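Local coordinates for transcription termination factor NusA (Planctomyces limnophilus, PDB 4MTN), which probably takes part in both transcription termination and antitermination, binding the RNA polymerase core enzyme and nascent RNA, at residues E133-R138 against R168-R173; G115-N120 against E151-V156; V281-D286 against I310-R315. One frame throughout, in Å; residues are numbered along the deposited sequence.

Contact 1 (E133-R138 against R168-R173); sequences EAILPR and RVVLSR
I135 and V170 pair side by side where strand 133-137 runs parallel to strand 167-172, the third and fifth strands of the OB-type barrel in the S1 domain. I135 uses both of its backbone polar atoms here: its N donates to V169 O at 3.0 Å, and its O accepts from L171 N at 3.1 Å, a nearly straight bond (168° at the hydrogen). The tightly packed side is that of A134, V169 and L171. The A134 methyl sits 3.8 Å from V169 CB and 3.9 Å from L171 CD1, with V127 of strand 124-128 and V157 of strand 152-162 closing in on L171. With CG anti to the backbone N (chi1 177°), L136 continues this buried packing, sending CD1 against the L171 carbonyl and CD2 to 3.9 Å from R173 CG, the two side chains meeting at a slant. The R173 guanidinium is held by a salt bridge to E145 and a hydrogen bond to R154 O. On the other side lie I135, V170 and P137, of which I135 and P137 are partly exposed; the P137 ring meets V170 at about a right angle, CD against CG1. This side opens to solvent at R168. Its chain, extended from CG to NE, runs across toward strand 133-137 and brings the guanidinium beside the isoleucine, so that I135 CD1 lies over one face, 3.4 Å from R168 NH2.

Contact 2 (G115-N120 against E151-V156); sequences GTVTRN and ERIRAV
E151 O accepts a hydrogen bond from V117 N at 3.1 Å, the first link as strand 152-162 comes alongside strand 112-120; the same oxygen lies 3.3 Å from T116 CA in a CA-H...O contact. R152 follows, level with T116 in a non-hydrogen-bonded antiparallel pair. Its chain is bent at chi2 and chi3 and folds back over the partner strand: CD comes within 4.0 Å of T116 CG2, while G115 O lies over one face of the guanidinium, 4.1 Å from NH1. This is an exposed, lightly packed corner. I153 then turns to the buried side. Its N donates to G115 O at 3.0 Å and its O accepts from G115 N at 2.9 Å, the reciprocal bonds of a hydrogen-bonded pair. I153 CG2 comes obliquely against V117 CG2 at 3.8 Å, and the same isoleucine packs on V127 of strand 124-128. Past I153 the pairing moves on to the residues before G115, A155 bonding through its backbone to V113; R154 and V156 also reach helix 176-186. Joining the first strand to the fourth in this way closes the five-stranded OB barrel of the S1 domain.

Contact 3 (V281-D286 against I310-R315); sequences VLVRDD and IDVMTR
L282 CG lies anti to its carbonyl carbon (chi1 -68°) and R315 bends at chi2 (66°), and between them these turns carry the leucine branch to the edge of the guanidinium. L282 CD1 meets R315 there, near the guanidinium plane, at 3.3 Å from NH1 and 3.7 Å from CD. The charged end of R315 has a long, weak ion pair with D319, while L282 itself also packs on L318 of helix 316-330. With L282 cut back to an alanine, the R315 chain is likely to lose its apolar neighbour at CD and NH1, and a gap to open beside L318. The backbones run parallel: V281 N donates to D311 O, M313 N to V281 O, and V283 N to M313 O at 2.8 Å, so V281 is gripped through both its N and its O. On the face opposite L282 and M313 (a selenomethionine), V281 CG2 touches I310 CG2 at 3.7 Å and V312 CG1 fits against V283 CB at 4.0 Å. Helices 285-292 and 297-306 cover this face, reaching V312 and I310. The pair of strands with two intervening helices is a beta-alpha-alpha-beta unit, consistent with the second KH domain of NusA. Beyond the last strand bond, T314 holds OG1 between its backbone N and carbonyl carbon (chi1 73°), where it caps E317 N at the start of helix 316-330; CG2 is thereby left against V283 O and D285 OD1. Apolar branches thus face both sides of the sheet; the cross-strand bonds take up the V281, V283 and M313 N-H groups, while the L282 backbone bonds to E268 and D269 on its other side. The charged ends of R315, D285 and R284, the last salt-bridged to E266, stay on the solvent side.

How the contacts relate
From the N terminus, strand 112-120 opens contact 2, strand 133-137 opens contact 1, residues 151-156 close contact 2, and residues 168-173 close contact 1. The two contacts therefore cross along the chain rather than nest. They share one barrel, their centres about 9 Å apart, and strands 152-162 and 167-172 join them directly: S172 N probably hydrogen-bonds to V156 O at 2.8 Å. Contact 3 begins only after both have closed. It is a separate loop, 281-286 to 310-315, whose interior is mostly helix, and it joins two strands of a separate domain, probably the second KH domain, its centre about 41 Å from that of contact 1 and 44 Å from that of contact 2.

Contact 1 (E133-R138 against R168-R173)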
loop_
_atom_site.group_PDB
_atom_site.type_symbol
_atom_site.label_atom_id
_atom_site.label_comp_id
_atom_site.label_asym_id
_atom_site.label_seq_id
_atom_site.Cartn_x
_atom_site.Cartn_y
_atom_site.Cartn_z
ATOM N N GLU A 133 6.863 -2.667 -20.545
ATOM C CA GLU A 133 5.476 -2.243 -20.393
ATOM C C GLU A 133 4.988 -2.461 -18.963
ATOM O O GLU A 133 5.132 -3.548 -18.405
ATOM C CB GLU A 133 4.572 -2.995 -21.374
ATOM C CG GLU A 133 4.877 -2.721 -22.839
ATOM C CD GLU A 133 4.481 -1.320 -23.272
ATOM O OE1 GLU A 133 3.666 -0.686 -22.570
ATOM O OE2 GLU A 133 4.985 -0.855 -24.316
ATOM N N ALA A 134 4.415 -1.416 -18.377
ATOM C CA ALA A 134 3.862 -1.500 -17.031
ATOM C C ALA A 134 2.345 -1.360 -17.079
ATOM O O ALA A 134 1.805 -0.712 -17.975
ATOM C CB ALA A 134 4.469 -0.433 -16.137
ATOM N N ILE A 135 1.659 -1.970 -16.119
ATOM C CA ILE A 135 0.204 -1.903 -16.090
ATOM C C ILE A 135 -0.313 -1.145 -14.870
ATOM O O ILE A 135 0.232 -1.262 -13.770
ATOM C CB ILE A 135 -0.430 -3.314 -16.126
ATOM C CG1 ILE A 135 0.132 -4.203 -15.013
ATOM C CG2 ILE A 135 -0.207 -3.962 -17.484
ATOM C CD1 ILE A 135 -0.766 -4.313 -13.793
ATOM N N LEU A 136 -1.359 -0.357 -15.085
ATOM C CA LEU A 136 -2.046 0.335 -14.004
ATOM C C LEU A 136 -3.464 -0.218 -13.865
ATOM O O LEU A 136 -4.326 0.060 -14.698
ATOM C CB LEU A 136 -2.074 1.842 -14.267
ATOM C CG LEU A 136 -2.823 2.737 -13.279
ATOM C CD1 LEU A 136 -2.197 2.667 -11.897
ATOM C CD2 LEU A 136 -2.855 4.175 -13.782
ATOM N N PRO A 137 -3.707 -1.010 -12.810
ATOM C CA PRO A 137 -5.015 -1.630 -12.571
ATOM C C PRO A 137 -6.059 -0.638 -12.059
ATOM O O PRO A 137 -5.696 0.445 -11.601
ATOM C CB PRO A 137 -4.708 -2.693 -11.513
ATOM C CG PRO A 137 -3.517 -2.170 -10.794
ATOM C CD PRO A 137 -2.703 -1.432 -11.817
ATOM N N ARG A 138 -7.334 -1.016 -12.145
ATOM C CA ARG A 138 -8.439 -0.178 -11.681
ATOM C C ARG A 138 -8.263 0.299 -10.244
ATOM O O ARG A 138 -8.425 1.483 -9.951
ATOM C CB ARG A 138 -9.766 -0.933 -11.790
ATOM C CG ARG A 138 -10.481 -0.781 -13.116
ATOM C CD ARG A 138 -11.882 -1.369 -13.037
ATOM N NE ARG A 138 -11.857 -2.798 -12.734
ATOM C CZ ARG A 138 -12.273 -3.746 -13.568
ATOM N NH1 ARG A 138 -12.762 -3.422 -14.756
ATOM N NH2 ARG A 138 -12.210 -5.021 -13.207
ATOM N N ARG A 168 6.683 -8.062 -14.649
ATOM C CA ARG A 168 5.435 -7.367 -14.352
ATOM C C ARG A 168 5.669 -6.174 -13.431
ATOM O O ARG A 168 6.084 -6.336 -12.284
ATOM C CB ARG A 168 4.423 -8.327 -13.719
ATOM C CG ARG A 168 3.139 -7.663 -13.246
ATOM C CD ARG A 168 2.212 -8.667 -12.572
ATOM N NE ARG A 168 1.002 -8.035 -12.055
ATOM C CZ ARG A 168 -0.127 -7.908 -12.744
ATOM N NH1 ARG A 168 -0.205 -8.371 -13.985
ATOM N NH2 ARG A 168 -1.180 -7.319 -12.192
ATOM N N VAL A 169 5.407 -4.975 -13.941
ATOM C CA VAL A 169 5.538 -3.762 -13.144
ATOM C C VAL A 169 4.172 -3.118 -12.924
ATOM O O VAL A 169 3.551 -2.625 -13.864
ATOM C CB VAL A 169 6.479 -2.741 -13.810
ATOM C CG1 VAL A 169 6.660 -1.526 -12.914
ATOM C CG2 VAL A 169 7.824 -3.381 -14.120
ATOM N N VAL A 170 3.710 -3.131 -11.677
ATOM C CA VAL A 170 2.410 -2.566 -11.329
ATOM C C VAL A 170 2.559 -1.150 -10.782
ATOM O O VAL A 170 3.326 -0.919 -9.847
ATOM C CB VAL A 170 1.684 -3.437 -10.286
ATOM C CG1 VAL A 170 0.331 -2.833 -9.932
ATOM C CG2 VAL A 170 1.523 -4.859 -10.801
ATOM N N LEU A 171 1.830 -0.200 -11.364
ATOM C CA LEU A 171 1.908 1.177 -10.893
ATOM C C LEU A 171 0.694 1.556 -10.052
ATOM O O LEU A 171 -0.272 0.798 -9.963
ATOM C CB LEU A 171 2.029 2.129 -12.084
ATOM C CG LEU A 171 3.006 1.714 -13.186
ATOM C CD1 LEU A 171 2.834 2.600 -14.410
ATOM C CD2 LEU A 171 4.441 1.762 -12.681
ATOM N N SER A 172 0.747 2.734 -9.437
ATOM C CA SER A 172 -0.410 3.294 -8.747
ATOM C C SER A 172 -0.400 4.819 -8.789
ATOM O O SER A 172 0.629 5.437 -8.522
ATOM C CB SER A 172 -0.446 2.813 -7.295
ATOM O OG SER A 172 -1.589 3.310 -6.621
ATOM N N ARG A 173 -1.531 5.431 -9.127
ATOM C CA ARG A 173 -1.695 6.858 -8.865
ATOM C C ARG A 173 -2.529 7.079 -7.606
ATOM O O ARG A 173 -2.683 8.208 -7.142
ATOM C CB ARG A 173 -2.339 7.564 -10.057
ATOM C CG ARG A 173 -1.822 7.103 -11.409
ATOM C CD ARG A 173 -1.497 8.285 -12.306
ATOM N NE ARG A 173 -2.467 9.369 -12.179
ATOM C CZ ARG A 173 -2.196 10.641 -12.454
ATOM N NH1 ARG A 173 -0.983 10.989 -12.864
ATOM N NH2 ARG A 173 -3.133 11.569 -12.311
#

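Contact 2 (G115-N120 against E151-V156)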
loop_
_atom_site.group_PDB
_atom_site.type_symbol
_atom_site.label_atom_id
_atom_site.label_comp_id
_atom_site.label_asym_id
_atom_site.label_seq_id
_atom_site.Cartn_x
_atom_site.Cartn_y
_atom_site.Cartn_z
ATOM N N GLY A 115 5.944 7.544 -18.178
ATOM C CA GLY A 115 5.839 6.800 -19.419
ATOM C C GLY A 115 4.696 7.281 -20.291
ATOM O O GLY A 115 4.091 8.319 -20.020
ATOM N N THR A 116 4.401 6.525 -21.343
ATOM C CA THR A 116 3.312 6.868 -22.249
ATOM C C THR A 116 2.254 5.770 -22.282
ATOM O O THR A 116 2.577 4.583 -22.282
ATOM C CB THR A 116 3.822 7.118 -23.680
ATOM O OG1 THR A 116 4.560 5.976 -24.133
ATOM C CG2 THR A 116 4.718 8.345 -23.720
ATOM N N VAL A 117 0.990 6.177 -22.308
ATOM C CA VAL A 117 -0.117 5.231 -22.368
ATOM C C VAL A 117 -0.179 4.559 -23.736
ATOM O O VAL A 117 -0.160 5.229 -24.767
ATOM C CB VAL A 117 -1.463 5.921 -22.074
ATOM C CG1 VAL A 117 -2.615 4.944 -22.248
ATOM C CG2 VAL A 117 -1.462 6.509 -20.670
ATOM N N THR A 118 -0.245 3.231 -23.739
ATOM C CA THR A 118 -0.320 2.472 -24.982
ATOM C C THR A 118 -1.734 1.949 -25.217
ATOM O O THR A 118 -2.426 2.394 -26.133
ATOM C CB THR A 118 0.663 1.289 -24.981
ATOM O OG1 THR A 118 0.249 0.320 -24.011
ATOM C CG2 THR A 118 2.069 1.765 -24.648
ATOM N N ARG A 119 -2.157 1.001 -24.387
ATOM C CA ARG A 119 -3.504 0.449 -24.474
ATOM C C ARG A 119 -4.309 0.800 -23.231
ATOM O O ARG A 119 -3.807 0.716 -22.110
ATOM C CB ARG A 119 -3.459 -1.071 -24.657
ATOM C CG ARG A 119 -2.891 -1.528 -25.991
ATOM C CD ARG A 119 -3.768 -1.082 -27.150
ATOM N NE ARG A 119 -3.310 -1.632 -28.423
ATOM C CZ ARG A 119 -3.882 -1.377 -29.595
ATOM N NH1 ARG A 119 -4.937 -0.576 -29.662
ATOM N NH2 ARG A 119 -3.399 -1.923 -30.703
ATOM N N ASN A 120 -5.561 1.195 -23.432
ATOM C CA ASN A 120 -6.437 1.516 -22.316
ATOM C C ASN A 120 -7.757 0.758 -22.397
ATOM O O ASN A 120 -8.584 1.026 -23.268
ATOM C CB ASN A 120 -6.700 3.026 -22.275
ATOM C CG ASN A 120 -7.388 3.472 -20.996
ATOM O OD1 ASN A 120 -7.794 2.654 -20.171
ATOM N ND2 ASN A 120 -7.528 4.782 -20.830
ATOM N N GLU A 151 0.036 9.409 -24.585
ATOM C CA GLU A 151 -0.009 10.569 -23.702
ATOM C C GLU A 151 0.901 10.370 -22.497
ATOM O O GLU A 151 1.020 9.264 -21.972
ATOM C CB GLU A 151 -1.439 10.848 -23.235
ATOM C CG GLU A 151 -2.362 11.376 -24.320
ATOM C CD GLU A 151 -3.701 11.830 -23.772
ATOM O OE1 GLU A 151 -3.874 11.817 -22.535
ATOM O OE2 GLU A 151 -4.582 12.202 -24.578
ATOM N N ARG A 152 1.538 11.452 -22.062
ATOM C CA ARG A 152 2.438 11.405 -20.918
ATOM C C ARG A 152 1.674 11.146 -19.625
ATOM O O ARG A 152 0.632 11.749 -19.374
ATOM C CB ARG A 152 3.233 12.707 -20.807
ATOM C CG ARG A 152 4.206 12.940 -21.952
ATOM C CD ARG A 152 5.328 11.913 -21.939
ATOM N NE ARG A 152 6.177 12.047 -20.759
ATOM C CZ ARG A 152 7.189 11.234 -20.470
ATOM N NH1 ARG A 152 7.481 10.221 -21.275
ATOM N NH2 ARG A 152 7.908 11.433 -19.374
ATOM N N ILE A 153 2.204 10.241 -18.811
ATOM C CA ILE A 153 1.598 9.898 -17.533
ATOM C C ILE A 153 2.694 9.475 -16.561
ATOM O O ILE A 153 3.724 8.942 -16.975
ATOM C CB ILE A 153 0.548 8.769 -17.690
ATOM C CG1 ILE A 153 -0.206 8.527 -16.380
ATOM C CG2 ILE A 153 1.203 7.488 -18.186
ATOM C CD1 ILE A 153 -1.211 7.396 -16.456
ATOM N N ARG A 154 2.489 9.735 -15.274
ATOM C CA ARG A 154 3.438 9.284 -14.265
ATOM C C ARG A 154 2.732 8.764 -13.017
ATOM O O ARG A 154 1.627 9.192 -12.683
ATOM C CB ARG A 154 4.410 10.408 -13.898
ATOM C CG ARG A 154 3.766 11.669 -13.356
ATOM C CD ARG A 154 4.831 12.700 -13.019
ATOM N NE ARG A 154 4.264 13.935 -12.489
ATOM C CZ ARG A 154 4.984 14.916 -11.957
ATOM N NH1 ARG A 154 6.303 14.806 -11.879
ATOM N NH2 ARG A 154 4.387 16.008 -11.499
ATOM N N ALA A 155 3.386 7.825 -12.339
ATOM C CA ALA A 155 2.847 7.211 -11.134
ATOM C C ALA A 155 3.971 6.559 -10.336
ATOM O O ALA A 155 5.132 6.600 -10.742
ATOM C CB ALA A 155 1.780 6.187 -11.488
ATOM N N VAL A 156 3.624 5.956 -9.204
ATOM C CA VAL A 156 4.614 5.277 -8.377
ATOM C C VAL A 156 4.539 3.773 -8.590
ATOM O O VAL A 156 3.468 3.227 -8.861
ATOM C CB VAL A 156 4.434 5.595 -6.877
ATOM C CG1 VAL A 156 4.708 7.065 -6.611
ATOM C CG2 VAL A 156 3.042 5.206 -6.403
#

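Contact 3 (V281-D286 against I310-R315)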
loop_
_atom_site.group_PDB
_atom_site.type_symbol
_atom_site.label_atom_id
_atom_site.label_comp_id
_atom_site.label_asym_id
_atom_site.label_seq_id
_atom_site.Cartn_x
_atom_site.Cartn_y
_atom_site.Cartn_z
ATOM N N VAL A 281 -12.860 11.206 21.099
ATOM C CA VAL A 281 -12.836 12.649 20.890
ATOM C C VAL A 281 -14.188 13.287 21.201
ATOM O O VAL A 281 -15.202 12.945 20.591
ATOM C CB VAL A 281 -12.431 12.993 19.444
ATOM C CG1 VAL A 281 -12.658 14.469 19.160
ATOM C CG2 VAL A 281 -10.977 12.615 19.198
ATOM N N LEU A 282 -14.192 14.215 22.154
ATOM C CA LEU A 282 -15.412 14.913 22.545
ATOM C C LEU A 282 -15.585 16.212 21.762
ATOM O O LEU A 282 -14.694 17.062 21.736
ATOM C CB LEU A 282 -15.406 15.196 24.047
ATOM C CG LEU A 282 -15.527 13.955 24.932
ATOM C CD1 LEU A 282 -15.487 14.332 26.402
ATOM C CD2 LEU A 282 -16.805 13.200 24.604
ATOM N N VAL A 283 -16.746 16.356 21.130
ATOM C CA VAL A 283 -17.009 17.478 20.237
ATOM C C VAL A 283 -18.412 18.043 20.459
ATOM O O VAL A 283 -19.380 17.293 20.566
ATOM C CB VAL A 283 -16.840 17.049 18.759
ATOM C CG1 VAL A 283 -17.541 18.012 17.825
ATOM C CG2 VAL A 283 -15.364 16.935 18.402
ATOM N N ARG A 284 -18.512 19.368 20.530
ATOM C CA ARG A 284 -19.792 20.038 20.742
ATOM C C ARG A 284 -20.731 19.837 19.554
ATOM O O ARG A 284 -20.289 19.522 18.450
ATOM C CB ARG A 284 -19.575 21.530 21.002
ATOM C CG ARG A 284 -18.644 22.200 20.007
ATOM C CD ARG A 284 -18.390 23.655 20.370
ATOM N NE ARG A 284 -17.446 24.286 19.453
ATOM C CZ ARG A 284 -16.994 25.529 19.580
ATOM N NH1 ARG A 284 -17.399 26.284 20.592
ATOM N NH2 ARG A 284 -16.135 26.018 18.695
ATOM N N ASP A 285 -22.026 20.022 19.795
ATOM C CA ASP A 285 -23.069 19.701 18.822
ATOM C C ASP A 285 -22.888 20.360 17.455
ATOM O O ASP A 285 -23.024 19.702 16.424
ATOM C CB ASP A 285 -24.439 20.083 19.386
ATOM C CG ASP A 285 -24.730 19.415 20.713
ATOM O OD1 ASP A 285 -25.188 18.253 20.708
ATOM O OD2 ASP A 285 -24.499 20.052 21.763
ATOM N N ASP A 286 -22.585 21.655 17.446
ATOM C CA ASP A 286 -22.459 22.392 16.192
ATOM C C ASP A 286 -21.236 21.954 15.388
ATOM O O ASP A 286 -21.190 22.124 14.170
ATOM C CB ASP A 286 -22.404 23.900 16.459
ATOM C CG ASP A 286 -21.439 24.267 17.571
ATOM O OD1 ASP A 286 -20.392 23.600 17.705
ATOM O OD2 ASP A 286 -21.727 25.229 18.314
ATOM N N ILE A 310 -10.645 6.826 15.959
ATOM C CA ILE A 310 -11.272 8.012 16.524
ATOM C C ILE A 310 -12.789 7.873 16.578
ATOM O O ILE A 310 -13.440 7.651 15.556
ATOM C CB ILE A 310 -10.907 9.274 15.721
ATOM C CG1 ILE A 310 -9.396 9.508 15.759
ATOM C CG2 ILE A 310 -11.650 10.485 16.262
ATOM C CD1 ILE A 310 -8.956 10.763 15.038
ATOM N N ASP A 311 -13.345 8.002 17.778
ATOM C CA ASP A 311 -14.789 7.955 17.967
ATOM C C ASP A 311 -15.292 9.320 18.427
ATOM O O ASP A 311 -14.993 9.756 19.538
ATOM C CB ASP A 311 -15.165 6.873 18.983
ATOM C CG ASP A 311 -16.591 6.385 18.817
ATOM O OD1 ASP A 311 -17.407 7.111 18.211
ATOM O OD2 ASP A 311 -16.896 5.273 19.296
ATOM N N VAL A 312 -16.054 9.991 17.569
ATOM C CA VAL A 312 -16.510 11.347 17.859
ATOM C C VAL A 312 -17.905 11.373 18.476
ATOM O O VAL A 312 -18.880 10.938 17.862
ATOM C CB VAL A 312 -16.511 12.220 16.593
ATOM C CG1 VAL A 312 -17.129 13.578 16.884
ATOM C CG2 VAL A 312 -15.098 12.381 16.068
HETATM N N MSE A 313 -17.984 11.887 19.699
HETATM C CA MSE A 313 -19.249 12.037 20.406
HETATM C C MSE A 313 -19.309 13.391 21.100
HETATM O O MSE A 313 -18.298 14.085 21.209
HETATM C CB MSE A 313 -19.438 10.922 21.438
HETATM C CG MSE A 313 -19.363 9.512 20.881
HETATM SE SE MSE A 313 -19.465 8.172 22.291
HETATM C CE MSE A 313 -21.274 8.537 22.915
ATOM N N THR A 314 -20.495 13.769 21.566
ATOM C CA THR A 314 -20.620 14.932 22.432
ATOM C C THR A 314 -20.435 14.471 23.872
ATOM O O THR A 314 -20.272 13.278 24.126
ATOM C CB THR A 314 -21.982 15.637 22.272
ATOM O OG1 THR A 314 -23.009 14.851 22.891
ATOM C CG2 THR A 314 -22.314 15.835 20.801
ATOM N N ARG A 315 -20.462 15.406 24.814
ATOM C CA ARG A 315 -20.302 15.052 26.219
ATOM C C ARG A 315 -21.603 14.494 26.787
ATOM O O ARG A 315 -21.593 13.558 27.586
ATOM C CB ARG A 315 -19.844 16.260 27.037
ATOM C CG ARG A 315 -19.535 15.934 28.491
ATOM C CD ARG A 315 -18.333 15.008 28.606
ATOM N NE ARG A 315 -18.269 14.347 29.906
ATOM C CZ ARG A 315 -17.256 13.585 30.310
ATOM N NH1 ARG A 315 -16.212 13.391 29.515
ATOM N NH2 ARG A 315 -17.283 13.021 31.510
#